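Local coordinates for dipeptidase AC. Metallo peptidase. MEROPS family M19 (Rhodobacter sphaeroides, PDB 3LY0), which probably hydrolyses dipeptides as a zinc-dependent metallodipeptidase, here held with a phosphinate mimic of L-Ala-D-Ala in its active site, at residues A[231-236]-A[304-309]; A[210-215]-A[242-247]; A[56-59]-A[64-67]; A[269-274]-A[278-283]. All coordinates share one frame; numbering follows the deposited sequence.

Interaction 1: residues A[231-236]-A[304-309]. With ZN (zinc ion), chain E; LY0 ((2R)-3-[(R)-[(1R)-1-aminoethyl](hydroxy)phosphoryl]-2-methylpropanoic acid), chain C.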
loop_
_atom_site.group_PDB
_atom_site.type_symbol
_atom_site.label_atom_id
_atom_site.label_comp_id
_atom_site.label_asym_id
_atom_site.label_seq_id
_atom_site.Cartn_x
_atom_site.Cartn_y
_atom_site.Cartn_z
ATOM N N ALA A 231 -2.495 6.831 -4.320
ATOM C CA ALA A 231 -2.829 5.410 -4.322
ATOM C C ALA A 231 -1.530 4.690 -3.984
ATOM O O ALA A 231 -0.584 4.718 -4.773
ATOM C CB ALA A 231 -3.339 4.993 -5.687
ATOM N N THR A 232 -1.448 4.101 -2.794
ATOM C CA THR A 232 -0.165 3.569 -2.339
ATOM C C THR A 232 0.305 2.320 -3.073
ATOM O O THR A 232 1.505 2.059 -3.126
ATOM C CB THR A 232 -0.165 3.228 -0.836
ATOM O OG1 THR A 232 -1.149 2.221 -0.576
ATOM C CG2 THR A 232 -0.427 4.465 0.047
ATOM N N HIS A 233 -0.630 1.538 -3.616
ATOM C CA HIS A 233 -0.266 0.283 -4.266
ATOM C C HIS A 233 -1.249 -0.069 -5.384
ATOM O O HIS A 233 -2.078 -0.976 -5.254
ATOM C CB HIS A 233 -0.021 -0.863 -3.243
ATOM C CG HIS A 233 -1.189 -1.203 -2.354
ATOM N ND1 HIS A 233 -1.793 -0.289 -1.511
ATOM C CD2 HIS A 233 -1.811 -2.386 -2.124
ATOM C CE1 HIS A 233 -2.759 -0.884 -0.838
ATOM N NE2 HIS A 233 -2.781 -2.161 -1.175
ATOM N N SER A 234 -1.133 0.667 -6.488
ATOM C CA SER A 234 -2.037 0.513 -7.637
ATOM C C SER A 234 -1.266 0.764 -8.918
ATOM O O SER A 234 -0.379 1.621 -8.952
ATOM C CB SER A 234 -3.186 1.523 -7.559
ATOM O OG SER A 234 -3.983 1.319 -6.410
ATOM N N ASN A 235 -1.631 0.043 -9.981
ATOM C CA ASN A 235 -0.933 0.145 -11.257
ATOM C C ASN A 235 -1.797 0.736 -12.360
ATOM O O ASN A 235 -2.841 1.332 -12.082
ATOM C CB ASN A 235 -0.333 -1.212 -11.634
ATOM C CG ASN A 235 0.662 -1.704 -10.587
ATOM O OD1 ASN A 235 1.230 -0.903 -9.835
ATOM N ND2 ASN A 235 0.867 -3.019 -10.517
ATOM N N ALA A 236 -1.360 0.592 -13.611
ATOM C CA ALA A 236 -2.025 1.270 -14.720
ATOM C C ALA A 236 -3.076 0.398 -15.390
ATOM O O ALA A 236 -2.744 -0.623 -15.991
ATOM C CB ALA A 236 -0.997 1.741 -15.739
ATOM N N GLY A 304 5.158 0.645 -4.310
ATOM C CA GLY A 304 4.098 0.264 -3.386
ATOM C C GLY A 304 3.978 -1.249 -3.362
ATOM O O GLY A 304 2.950 -1.803 -3.767
ATOM N N SER A 305 5.033 -1.884 -2.863
ATOM C CA SER A 305 5.327 -3.304 -3.071
ATOM C C SER A 305 4.157 -4.262 -2.883
ATOM O O SER A 305 3.959 -5.172 -3.695
ATOM C CB SER A 305 6.466 -3.731 -2.135
ATOM O OG SER A 305 6.065 -3.662 -0.773
ATOM N N ASP A 306 3.406 -4.067 -1.801
ATOM C CA ASP A 306 2.470 -5.076 -1.324
ATOM C C ASP A 306 3.236 -6.299 -0.822
ATOM O O ASP A 306 2.711 -7.413 -0.823
ATOM C CB ASP A 306 1.471 -5.471 -2.421
ATOM C CG ASP A 306 0.039 -5.578 -1.904
ATOM O OD1 ASP A 306 -0.198 -5.491 -0.672
ATOM O OD2 ASP A 306 -0.864 -5.744 -2.747
ATOM N N PHE A 307 4.476 -6.093 -0.375
ATOM C CA PHE A 307 5.210 -7.173 0.290
ATOM C C PHE A 307 4.357 -7.799 1.400
ATOM O O PHE A 307 3.736 -7.090 2.210
ATOM C CB PHE A 307 6.526 -6.683 0.911
ATOM C CG PHE A 307 7.662 -6.497 -0.066
ATOM C CD1 PHE A 307 7.929 -7.432 -1.052
ATOM C CD2 PHE A 307 8.503 -5.389 0.052
ATOM C CE1 PHE A 307 9.004 -7.255 -1.927
ATOM C CE2 PHE A 307 9.567 -5.206 -0.818
ATOM C CZ PHE A 307 9.812 -6.138 -1.808
ATOM N N ASP A 308 4.346 -9.132 1.427
ATOM C CA ASP A 308 3.588 -9.943 2.387
ATOM C C ASP A 308 2.069 -9.850 2.253
ATOM O O ASP A 308 1.334 -10.418 3.062
ATOM C CB ASP A 308 4.072 -9.707 3.821
ATOM C CG ASP A 308 5.370 -10.445 4.120
ATOM O OD1 ASP A 308 5.505 -11.592 3.648
ATOM O OD2 ASP A 308 6.246 -9.885 4.810
ATOM N N GLY A 309 1.602 -9.171 1.207
ATOM C CA GLY A 309 0.177 -9.096 0.924
ATOM C C GLY A 309 -0.261 -9.780 -0.364
ATOM O O GLY A 309 -1.450 -10.014 -0.559
HETATM ZN ZN ZN E . -4.218 -3.781 -0.592
HETATM P P LY0 C . -3.690 -6.427 0.038
HETATM C C1 LY0 C . -4.806 -8.503 1.537
HETATM N N1 LY0 C . -3.785 -6.576 2.715
HETATM C C2 LY0 C . -3.724 -7.445 1.553
HETATM C C4 LY0 C . -3.211 -7.454 -1.408
HETATM C C5 LY0 C . -4.088 -7.308 -2.620
HETATM C C6 LY0 C . -4.371 -5.873 -2.970
HETATM C C7 LY0 C . -3.686 -8.170 -3.790
HETATM O O31 LY0 C . -2.690 -5.329 0.312
HETATM O O32 LY0 C . -5.099 -5.775 -0.165
HETATM O O61 LY0 C . -5.365 -5.594 -3.851
HETATM O O62 LY0 C . -3.742 -4.938 -2.447
#

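Interaction 2: residues A[210-215]-A[242-247]. With ZN (zinc ion), chain E; LY0 ((2R)-3-[(R)-[(1R)-1-aminoethyl](hydroxy)phosphoryl]-2-methylpropanoic acid), chain C.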
loop_
_atom_site.group_PDB
_atom_site.type_symbol
_atom_site.label_atom_id
_atom_site.label_comp_id
_atom_site.label_asym_id
_atom_site.label_seq_id
_atom_site.Cartn_x
_atom_site.Cartn_y
_atom_site.Cartn_z
ATOM N N LEU A 210 -6.185 5.938 -1.788
ATOM C CA LEU A 210 -7.262 5.562 -2.695
ATOM C C LEU A 210 -7.183 4.120 -3.194
ATOM O O LEU A 210 -8.124 3.638 -3.826
ATOM C CB LEU A 210 -7.264 6.507 -3.897
ATOM C CG LEU A 210 -7.373 7.996 -3.564
ATOM C CD1 LEU A 210 -6.915 8.834 -4.748
ATOM C CD2 LEU A 210 -8.803 8.331 -3.198
ATOM N N SER A 211 -6.068 3.425 -2.952
ATOM C CA SER A 211 -5.997 2.020 -3.353
ATOM C C SER A 211 -7.152 1.241 -2.716
ATOM O O SER A 211 -7.403 1.352 -1.509
ATOM C CB SER A 211 -4.646 1.382 -2.991
ATOM O OG SER A 211 -3.581 1.948 -3.744
ATOM N N HIS A 212 -7.849 0.487 -3.566
ATOM C CA HIS A 212 -9.061 -0.297 -3.240
ATOM C C HIS A 212 -10.362 0.453 -3.398
ATOM O O HIS A 212 -11.394 -0.176 -3.568
ATOM C CB HIS A 212 -9.025 -0.927 -1.846
ATOM C CG HIS A 212 -7.993 -1.991 -1.705
ATOM N ND1 HIS A 212 -8.228 -3.302 -2.056
ATOM C CD2 HIS A 212 -6.728 -1.943 -1.223
ATOM C CE1 HIS A 212 -7.134 -4.012 -1.831
ATOM N NE2 HIS A 212 -6.219 -3.215 -1.302
ATOM N N LEU A 213 -10.323 1.777 -3.309
ATOM C CA LEU A 213 -11.544 2.565 -3.443
ATOM C C LEU A 213 -12.041 2.452 -4.879
ATOM O O LEU A 213 -11.249 2.469 -5.811
ATOM C CB LEU A 213 -11.264 4.019 -3.074
ATOM C CG LEU A 213 -12.474 4.938 -2.883
ATOM C CD1 LEU A 213 -13.461 4.405 -1.841
ATOM C CD2 LEU A 213 -11.993 6.320 -2.503
ATOM N N ASN A 214 -13.351 2.303 -5.048
ATOM C CA ASN A 214 -13.907 2.237 -6.392
ATOM C C ASN A 214 -13.904 3.611 -7.065
ATOM O O ASN A 214 -13.511 4.618 -6.470
ATOM C CB ASN A 214 -15.286 1.562 -6.396
ATOM C CG ASN A 214 -16.377 2.397 -5.725
ATOM O OD1 ASN A 214 -16.245 3.613 -5.533
ATOM N ND2 ASN A 214 -17.485 1.727 -5.382
ATOM N N GLU A 215 -14.312 3.648 -8.326
ATOM C CA GLU A 215 -14.134 4.861 -9.111
ATOM C C GLU A 215 -15.015 6.013 -8.618
ATOM O O GLU A 215 -14.593 7.176 -8.593
ATOM C CB GLU A 215 -14.383 4.585 -10.596
ATOM C CG GLU A 215 -13.951 5.739 -11.493
ATOM C CD GLU A 215 -13.881 5.380 -12.964
ATOM O OE1 GLU A 215 -14.004 4.194 -13.306
ATOM O OE2 GLU A 215 -13.681 6.305 -13.774
ATOM N N SER A 242 -7.253 -4.652 -14.466
ATOM C CA SER A 242 -7.769 -5.137 -13.188
ATOM C C SER A 242 -8.613 -4.050 -12.531
ATOM O O SER A 242 -8.290 -2.871 -12.632
ATOM C CB SER A 242 -6.604 -5.479 -12.258
ATOM O OG SER A 242 -7.042 -5.582 -10.906
ATOM N N THR A 243 -9.682 -4.437 -11.842
ATOM C CA THR A 243 -10.479 -3.465 -11.080
ATOM C C THR A 243 -9.649 -2.654 -10.071
ATOM O O THR A 243 -10.067 -1.570 -9.653
ATOM C CB THR A 243 -11.608 -4.162 -10.307
ATOM O OG1 THR A 243 -11.057 -5.273 -9.588
ATOM C CG2 THR A 243 -12.661 -4.695 -11.297
ATOM N N ARG A 244 -8.496 -3.197 -9.682
ATOM C CA ARG A 244 -7.626 -2.551 -8.695
ATOM C C ARG A 244 -6.719 -1.459 -9.262
ATOM O O ARG A 244 -6.125 -0.682 -8.504
ATOM C CB ARG A 244 -6.805 -3.601 -7.961
ATOM C CG ARG A 244 -7.542 -4.203 -6.774
ATOM C CD ARG A 244 -7.519 -3.248 -5.585
ATOM N NE ARG A 244 -6.246 -3.289 -4.864
ATOM C CZ ARG A 244 -5.299 -2.353 -4.904
ATOM N NH1 ARG A 244 -5.436 -1.262 -5.649
ATOM N NH2 ARG A 244 -4.208 -2.505 -4.164
ATOM N N ASN A 245 -6.593 -1.402 -10.583
ATOM C CA ASN A 245 -5.707 -0.424 -11.217
ATOM C C ASN A 245 -6.386 0.906 -11.561
ATOM O O ASN A 245 -7.604 1.061 -11.390
ATOM C CB ASN A 245 -5.013 -1.063 -12.423
ATOM C CG ASN A 245 -3.939 -2.053 -12.008
ATOM O OD1 ASN A 245 -3.457 -2.022 -10.869
ATOM N ND2 ASN A 245 -3.545 -2.919 -12.926
ATOM N N LEU A 246 -5.585 1.865 -12.015
ATOM C CA LEU A 246 -6.043 3.233 -12.210
ATOM C C LEU A 246 -6.154 3.551 -13.699
ATOM O O LEU A 246 -5.223 3.307 -14.459
ATOM C CB LEU A 246 -5.057 4.207 -11.551
ATOM C CG LEU A 246 -4.986 4.159 -10.021
ATOM C CD1 LEU A 246 -3.717 4.826 -9.523
ATOM C CD2 LEU A 246 -6.210 4.801 -9.401
ATOM N N THR A 247 -7.282 4.120 -14.102
ATOM C CA THR A 247 -7.452 4.521 -15.502
ATOM C C THR A 247 -6.660 5.791 -15.786
ATOM O O THR A 247 -6.223 6.493 -14.863
ATOM C CB THR A 247 -8.919 4.802 -15.837
ATOM O OG1 THR A 247 -9.339 6.000 -15.167
ATOM C CG2 THR A 247 -9.808 3.644 -15.399
HETATM ZN ZN ZN E . -4.218 -3.781 -0.592
HETATM P P LY0 C . -3.690 -6.427 0.038
HETATM C C1 LY0 C . -4.806 -8.503 1.537
HETATM N N1 LY0 C . -3.785 -6.576 2.715
HETATM C C2 LY0 C . -3.724 -7.445 1.553
HETATM C C4 LY0 C . -3.211 -7.454 -1.408
HETATM C C5 LY0 C . -4.088 -7.308 -2.620
HETATM C C6 LY0 C . -4.371 -5.873 -2.970
HETATM C C7 LY0 C . -3.686 -8.170 -3.790
HETATM O O31 LY0 C . -2.690 -5.329 0.312
HETATM O O32 LY0 C . -5.099 -5.775 -0.165
HETATM O O61 LY0 C . -5.365 -5.594 -3.851
HETATM O O62 LY0 C . -3.742 -4.938 -2.447
HETATM O O HOH W 1 -11.917 6.592 -15.738
#

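Interaction 3: residues A[56-59]-A[64-67]. With LY0 ((2R)-3-[(R)-[(1R)-1-aminoethyl](hydroxy)phosphoryl]-2-methylpropanoic acid), chain C.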
loop_
_atom_site.group_PDB
_atom_site.type_symbol
_atom_site.label_atom_id
_atom_site.label_comp_id
_atom_site.label_asym_id
_atom_site.label_seq_id
_atom_site.Cartn_x
_atom_site.Cartn_y
_atom_site.Cartn_z
ATOM N N ALA A 56 0.842 -1.547 6.898
ATOM C CA ALA A 56 -0.610 -1.573 6.910
ATOM C C ALA A 56 -1.186 -2.383 8.052
ATOM O O ALA A 56 -0.760 -3.513 8.319
ATOM C CB ALA A 56 -1.132 -2.108 5.577
ATOM N N ILE A 57 -2.174 -1.779 8.702
ATOM C CA ILE A 57 -3.087 -2.467 9.599
ATOM C C ILE A 57 -4.311 -2.790 8.755
ATOM O O ILE A 57 -5.027 -1.889 8.323
ATOM C CB ILE A 57 -3.478 -1.549 10.766
ATOM C CG1 ILE A 57 -2.253 -1.242 11.641
ATOM C CG2 ILE A 57 -4.630 -2.154 11.577
ATOM C CD1 ILE A 57 -2.454 -0.087 12.578
ATOM N N TYR A 58 -4.534 -4.074 8.503
ATOM C CA TYR A 58 -5.613 -4.529 7.639
ATOM C C TYR A 58 -6.335 -5.658 8.350
ATOM O O TYR A 58 -5.697 -6.588 8.825
ATOM C CB TYR A 58 -5.046 -4.984 6.285
ATOM C CG TYR A 58 -5.714 -6.198 5.678
ATOM C CD1 TYR A 58 -6.935 -6.098 5.017
ATOM C CD2 TYR A 58 -5.110 -7.444 5.755
ATOM C CE1 TYR A 58 -7.541 -7.215 4.469
ATOM C CE2 TYR A 58 -5.696 -8.559 5.199
ATOM C CZ TYR A 58 -6.912 -8.446 4.565
ATOM O OH TYR A 58 -7.484 -9.576 4.013
ATOM N N VAL A 59 -7.660 -5.555 8.441
ATOM C CA VAL A 59 -8.464 -6.534 9.166
ATOM C C VAL A 59 -8.988 -7.587 8.194
ATOM O O VAL A 59 -9.784 -7.277 7.311
ATOM C CB VAL A 59 -9.654 -5.847 9.885
ATOM C CG1 VAL A 59 -10.548 -6.880 10.565
ATOM C CG2 VAL A 59 -9.149 -4.825 10.881
ATOM N N ALA A 64 -10.283 -15.211 4.358
ATOM C CA ALA A 64 -9.219 -14.227 4.177
ATOM C C ALA A 64 -8.840 -14.084 2.703
ATOM O O ALA A 64 -9.184 -14.933 1.875
ATOM C CB ALA A 64 -8.008 -14.592 5.011
ATOM N N HIS A 65 -8.134 -13.001 2.383
ATOM C CA HIS A 65 -7.745 -12.699 1.004
ATOM C C HIS A 65 -6.957 -13.830 0.358
ATOM O O HIS A 65 -7.008 -14.010 -0.860
ATOM C CB HIS A 65 -6.884 -11.440 0.973
ATOM C CG HIS A 65 -5.546 -11.624 1.616
ATOM N ND1 HIS A 65 -5.372 -11.616 2.982
ATOM C CD2 HIS A 65 -4.322 -11.840 1.080
ATOM C CE1 HIS A 65 -4.096 -11.815 3.260
ATOM N NE2 HIS A 65 -3.436 -11.950 2.124
ATOM N N ASP A 66 -6.220 -14.587 1.164
ATOM C CA ASP A 66 -5.412 -15.680 0.633
ATOM C C ASP A 66 -6.044 -17.057 0.848
ATOM O O ASP A 66 -5.357 -18.076 0.790
ATOM C CB ASP A 66 -3.990 -15.643 1.203
ATOM C CG ASP A 66 -3.966 -15.639 2.721
ATOM O OD1 ASP A 66 -5.044 -15.487 3.341
ATOM O OD2 ASP A 66 -2.863 -15.789 3.290
ATOM N N ALA A 67 -7.351 -17.082 1.088
ATOM C CA ALA A 67 -8.080 -18.348 1.133
ATOM C C ALA A 67 -7.842 -19.111 -0.172
ATOM O O ALA A 67 -7.708 -18.508 -1.241
ATOM C CB ALA A 67 -9.558 -18.104 1.353
HETATM P P LY0 C . -3.690 -6.427 0.038
HETATM C C1 LY0 C . -4.806 -8.503 1.537
HETATM N N1 LY0 C . -3.785 -6.576 2.715
HETATM C C2 LY0 C . -3.724 -7.445 1.553
HETATM C C4 LY0 C . -3.211 -7.454 -1.408
HETATM C C5 LY0 C . -4.088 -7.308 -2.620
HETATM C C6 LY0 C . -4.371 -5.873 -2.970
HETATM C C7 LY0 C . -3.686 -8.170 -3.790
HETATM O O31 LY0 C . -2.690 -5.329 0.312
HETATM O O32 LY0 C . -5.099 -5.775 -0.165
HETATM O O61 LY0 C . -5.365 -5.594 -3.851
HETATM O O62 LY0 C . -3.742 -4.938 -2.447
#

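Interaction 4: residues A[269-274]-A[278-283]. With LY0 ((2R)-3-[(R)-[(1R)-1-aminoethyl](hydroxy)phosphoryl]-2-methylpropanoic acid), chain C.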
loop_
_atom_site.group_PDB
_atom_site.type_symbol
_atom_site.label_atom_id
_atom_site.label_comp_id
_atom_site.label_asym_id
_atom_site.label_seq_id
_atom_site.Cartn_x
_atom_site.Cartn_y
_atom_site.Cartn_z
ATOM N N PHE A 269 -1.701 -7.550 -10.891
ATOM C CA PHE A 269 -1.921 -6.161 -11.273
ATOM C C PHE A 269 -0.844 -5.658 -12.224
ATOM O O PHE A 269 -0.923 -4.529 -12.698
ATOM C CB PHE A 269 -1.970 -5.262 -10.030
ATOM C CG PHE A 269 -2.987 -5.694 -9.002
ATOM C CD1 PHE A 269 -4.105 -6.439 -9.361
ATOM C CD2 PHE A 269 -2.823 -5.335 -7.665
ATOM C CE1 PHE A 269 -5.043 -6.826 -8.404
ATOM C CE2 PHE A 269 -3.749 -5.716 -6.706
ATOM C CZ PHE A 269 -4.856 -6.469 -7.073
ATOM N N LEU A 270 0.155 -6.502 -12.488
ATOM C CA LEU A 270 1.273 -6.168 -13.376
ATOM C C LEU A 270 1.170 -6.845 -14.742
ATOM O O LEU A 270 1.424 -6.225 -15.763
ATOM C CB LEU A 270 2.598 -6.599 -12.737
ATOM C CG LEU A 270 3.152 -5.775 -11.570
ATOM C CD1 LEU A 270 4.343 -6.467 -10.930
ATOM C CD2 LEU A 270 3.549 -4.381 -12.035
ATOM N N ARG A 271 0.825 -8.130 -14.741
ATOM C CA ARG A 271 0.786 -8.900 -15.986
ATOM C C ARG A 271 -0.347 -8.414 -16.877
ATOM O O ARG A 271 -1.441 -8.126 -16.410
ATOM C CB ARG A 271 0.575 -10.379 -15.667
ATOM C CG ARG A 271 1.701 -11.016 -14.882
ATOM C CD ARG A 271 1.293 -12.385 -14.372
ATOM N NE ARG A 271 0.989 -13.271 -15.491
ATOM C CZ ARG A 271 1.661 -14.381 -15.769
ATOM N NH1 ARG A 271 2.668 -14.762 -14.996
ATOM N NH2 ARG A 271 1.315 -15.114 -16.819
ATOM N N GLU A 272 -0.099 -8.333 -18.176
ATOM C CA GLU A 272 -1.161 -7.900 -19.068
ATOM C C GLU A 272 -2.327 -8.894 -19.069
ATOM O O GLU A 272 -3.468 -8.507 -19.317
ATOM C CB GLU A 272 -0.629 -7.687 -20.482
ATOM C CG GLU A 272 0.241 -6.444 -20.625
ATOM C CD GLU A 272 0.744 -6.249 -22.045
ATOM O OE1 GLU A 272 0.226 -6.921 -22.959
ATOM O OE2 GLU A 272 1.659 -5.425 -22.246
ATOM N N ASP A 273 -2.035 -10.157 -18.765
ATOM C CA ASP A 273 -3.071 -11.199 -18.686
ATOM C C ASP A 273 -3.764 -11.291 -17.320
ATOM O O ASP A 273 -4.675 -12.091 -17.136
ATOM C CB ASP A 273 -2.519 -12.573 -19.106
ATOM C CG ASP A 273 -1.433 -13.100 -18.172
ATOM O OD1 ASP A 273 -1.367 -12.680 -17.000
ATOM O OD2 ASP A 273 -0.639 -13.959 -18.611
ATOM N N GLY A 274 -3.325 -10.488 -16.358
ATOM C CA GLY A 274 -3.995 -10.416 -15.070
ATOM C C GLY A 274 -3.962 -11.680 -14.227
ATOM O O GLY A 274 -4.752 -11.819 -13.291
ATOM N N ALA A 278 3.705 -16.085 -10.523
ATOM C CA ALA A 278 4.973 -15.383 -10.367
ATOM C C ALA A 278 5.928 -15.584 -11.549
ATOM O O ALA A 278 6.994 -14.962 -11.592
ATOM C CB ALA A 278 5.655 -15.817 -9.070
ATOM N N GLU A 279 5.560 -16.459 -12.489
ATOM C CA GLU A 279 6.418 -16.770 -13.635
ATOM C C GLU A 279 6.273 -15.713 -14.723
ATOM O O GLU A 279 5.435 -15.819 -15.625
ATOM C CB GLU A 279 6.101 -18.166 -14.186
ATOM C CG GLU A 279 6.867 -18.522 -15.455
ATOM C CD GLU A 279 6.437 -19.857 -16.044
ATOM O OE1 GLU A 279 6.594 -20.045 -17.271
ATOM O OE2 GLU A 279 5.933 -20.712 -15.281
ATOM N N MET A 280 7.101 -14.680 -14.610
ATOM C CA MET A 280 7.057 -13.530 -15.496
ATOM C C MET A 280 8.424 -12.869 -15.447
ATOM O O MET A 280 9.230 -13.157 -14.566
ATOM C CB MET A 280 5.992 -12.534 -15.031
ATOM C CG MET A 280 6.207 -12.018 -13.594
ATOM S SD MET A 280 4.906 -10.896 -12.978
ATOM C CE MET A 280 5.341 -9.363 -13.773
ATOM N N GLY A 281 8.673 -11.971 -16.392
ATOM C CA GLY A 281 9.937 -11.260 -16.439
ATOM C C GLY A 281 9.796 -9.807 -16.031
ATOM O O GLY A 281 8.795 -9.408 -15.426
ATOM N N TRP A 282 10.804 -9.009 -16.359
ATOM C CA TRP A 282 10.803 -7.586 -16.009
ATOM C C TRP A 282 9.900 -6.722 -16.901
ATOM O O TRP A 282 9.502 -5.625 -16.502
ATOM C CB TRP A 282 12.229 -7.023 -16.032
ATOM C CG TRP A 282 13.132 -7.635 -15.025
ATOM C CD1 TRP A 282 14.263 -8.364 -15.275
ATOM C CD2 TRP A 282 12.994 -7.586 -13.599
ATOM N NE1 TRP A 282 14.837 -8.762 -14.096
ATOM C CE2 TRP A 282 14.075 -8.305 -13.051
ATOM C CE3 TRP A 282 12.059 -7.010 -12.733
ATOM C CZ2 TRP A 282 14.250 -8.461 -11.678
ATOM C CZ3 TRP A 282 12.240 -7.165 -11.369
ATOM C CH2 TRP A 282 13.320 -7.885 -10.857
ATOM N N GLU A 283 9.593 -7.189 -18.110
ATOM C CA GLU A 283 8.846 -6.369 -19.066
ATOM C C GLU A 283 7.566 -5.739 -18.498
ATOM O O GLU A 283 7.320 -4.552 -18.699
ATOM C CB GLU A 283 8.480 -7.164 -20.332
ATOM C CG GLU A 283 9.620 -7.709 -21.177
ATOM C CD GLU A 283 9.096 -8.504 -22.371
ATOM O OE1 GLU A 283 7.857 -8.647 -22.492
ATOM O OE2 GLU A 283 9.910 -8.987 -23.192
HETATM P P LY0 C . -3.690 -6.427 0.038
HETATM C C1 LY0 C . -4.806 -8.503 1.537
HETATM N N1 LY0 C . -3.785 -6.576 2.715
HETATM C C2 LY0 C . -3.724 -7.445 1.553
HETATM C C4 LY0 C . -3.211 -7.454 -1.408
HETATM C C5 LY0 C . -4.088 -7.308 -2.620
HETATM C C6 LY0 C . -4.371 -5.873 -2.970
HETATM C C7 LY0 C . -3.686 -8.170 -3.790
HETATM O O31 LY0 C . -2.690 -5.329 0.312
HETATM O O32 LY0 C . -5.099 -5.775 -0.165
HETATM O O61 LY0 C . -5.365 -5.594 -3.851
HETATM O O62 LY0 C . -3.742 -4.938 -2.447
#

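Interaction 1: residues A[231-236]-A[304-309]
His233 and Gly304 meet in a buried contact of backbone and side chain near the centre of the chain, where the loops after strands 230-231 and 301-303 run side by side. The CB of His233 rests on Gly304 O at 3.2 Å, and Thr232 O receives a CA-H···O contact from Gly304 CA; a side chain on Gly304 would collide with that carbonyl oxygen. Placing CG between its own backbone N and carbonyl carbon (chi1 59°) turns the His233 imidazole into the site. There NE2 binds zinc at 2.2 Å, while ND1 donates to Thr232 OG1 in the ring plane (2.8 Å, 157°), which fixes the ring's rotation; Thr232 OG1 is in turn hydrogen-bonded to Asp209 OD2. Asp306 OD2 lies at the ring edge, 3.5 Å from His233 CD2, and Asp306 OD1 comes within 2.7 Å of the inhibitor's phosphinate oxygen O31. His212 and Glu139 complete the protein ligands of this zinc. Metal ligands carried on loops after parallel strands are characteristic of the TIM-barrel metallopeptidases of family M19.

Interaction 2: residues A[210-215]-A[242-247]
Two bends in the Arg244 chain, at chi2 (-78°) and chi3 (-79°), fold it over the imidazole of His212. The guanidinium and ring planes are far from parallel, 41° apart, and Arg244 NE lies over one ring face, 3.2 Å from His212 CE1. Alongside it, Arg244 CD makes a CH-pi contact with the same face, 4.0 Å from the ring centroid. The ring's edge serves the metal: His212 NE2 binds zinc at 2.2 Å, and ND1 is hydrogen-bonded to Ser167 OG. In this dinuclear zinc site of a TIM-barrel peptidase, a type II turn, 210-213, presents the histidine and a type I turn, 242-245, the arginine. The inhibitor's carboxylate is gripped side-on by Arg244, NE donating to O61 at 2.7 Å and NH2 making a nearly straight 3.0 Å bond to O62, itself a zinc ligand. A methionine in place of Arg244 would probably leave O61 and O62 without the two guanidinium bonds, the zinc at O62 remaining. Arg244 NH2 also reaches His233 O. Farther out, one water donates to Glu215 OE2 (water O to OE2 2.7 Å) and also bonds Thr247 OG1.

Interaction 3: residues A[56-59]-A[64-67]
Tyr58 and His65 join side chains across the loop that follows barrel strand 50-57, forming one wall of the inhibitor pocket in this TIM-barrel fold. Tyr58 lies near the end of the strand, and its chi1 of 142°, away from the usual staggered values, swings the phenol toward the type I turn 64-67. From that turn His65 sends its imidazole back, with CG lying between the backbone N and the carbonyl carbon (chi1 68°). The two rings are oblique, their centroids 5.6 Å apart and their planes at 74°. Tyr58 OH and His65 ND1 share a hydrogen bond of 3.1 Å in which either may be the donor. Each ring also turns a face to the inhibitor, whose amino nitrogen N1 lies over Tyr58, 3.4 Å from CD2. Trp166 meets the Tyr58 ring and also touches His65, adding a third aromatic side chain to the wall. The inhibitor's methyl carbon C1 sits off-centre above the imidazole, only 3.2 Å from His65 CG.

Interaction 4: residues A[269-274]-A[278-283]
Glu279 and Met280 make the contact with the end of the weakly bonded helix 267-270 and the loop beyond it, joining two arms of one short connection. Glu279, the centre of an inverse gamma turn, offers its backbone O to Arg271 NH1 in a weak hydrogen bond (3.0 Å, 127°); NH1 also bonds Ser277 O. Met280 follows and carries the apolar part: its SD lies 3.7 Å from Arg271 CG, and its CE reaches Leu270 CB at 4.0 Å, the thioether bent at chi3 (-78°) and crossing Leu270 at about a right angle. The guanidinium is also held within its own loop, side-on, with NE to Asp273 OD1 and NH2 to Asp273 OD2, both 2.9 Å, nearly in its plane and on the syn lone pairs. A leucine at Arg271 would probably leave the Asp273 carboxylate without its charged mate and both carbonyls without this donor. Beyond Gly281, Trp282 packs on helix 322-332. The contact thus lies toward the protein's surface between helix 267-270, whose Phe269 ring meets inhibitor O61 with its edge, and the start of helix 283-296.

Overall arrangement
Interactions 1 and 2 are buried and share one zinc ion, each supplying a histidine, from loops after strands 230-231 and 207-208; the loop after 230-231 contributes to both, and they meet through Ser234 OG and Ser211 OG. Metal coordination and charge dominate there. Interaction 3, partly buried and with no direct touch to interaction 2, approaches the inhibitor with aromatic rings. Interaction 4, whose centre lies about 19 Å from the centre of the chain, is the most peripheral, joined by a weak hydrogen bond and thioether packing, with a salt bridge inside 269-274 orienting the arginine. Yet Phe269 ties it inward: its backbone O meets Asn235 ND2 of interaction 1 and Asn245 ND2 of interaction 2. All four border the inhibitor, interaction 4 through Phe269.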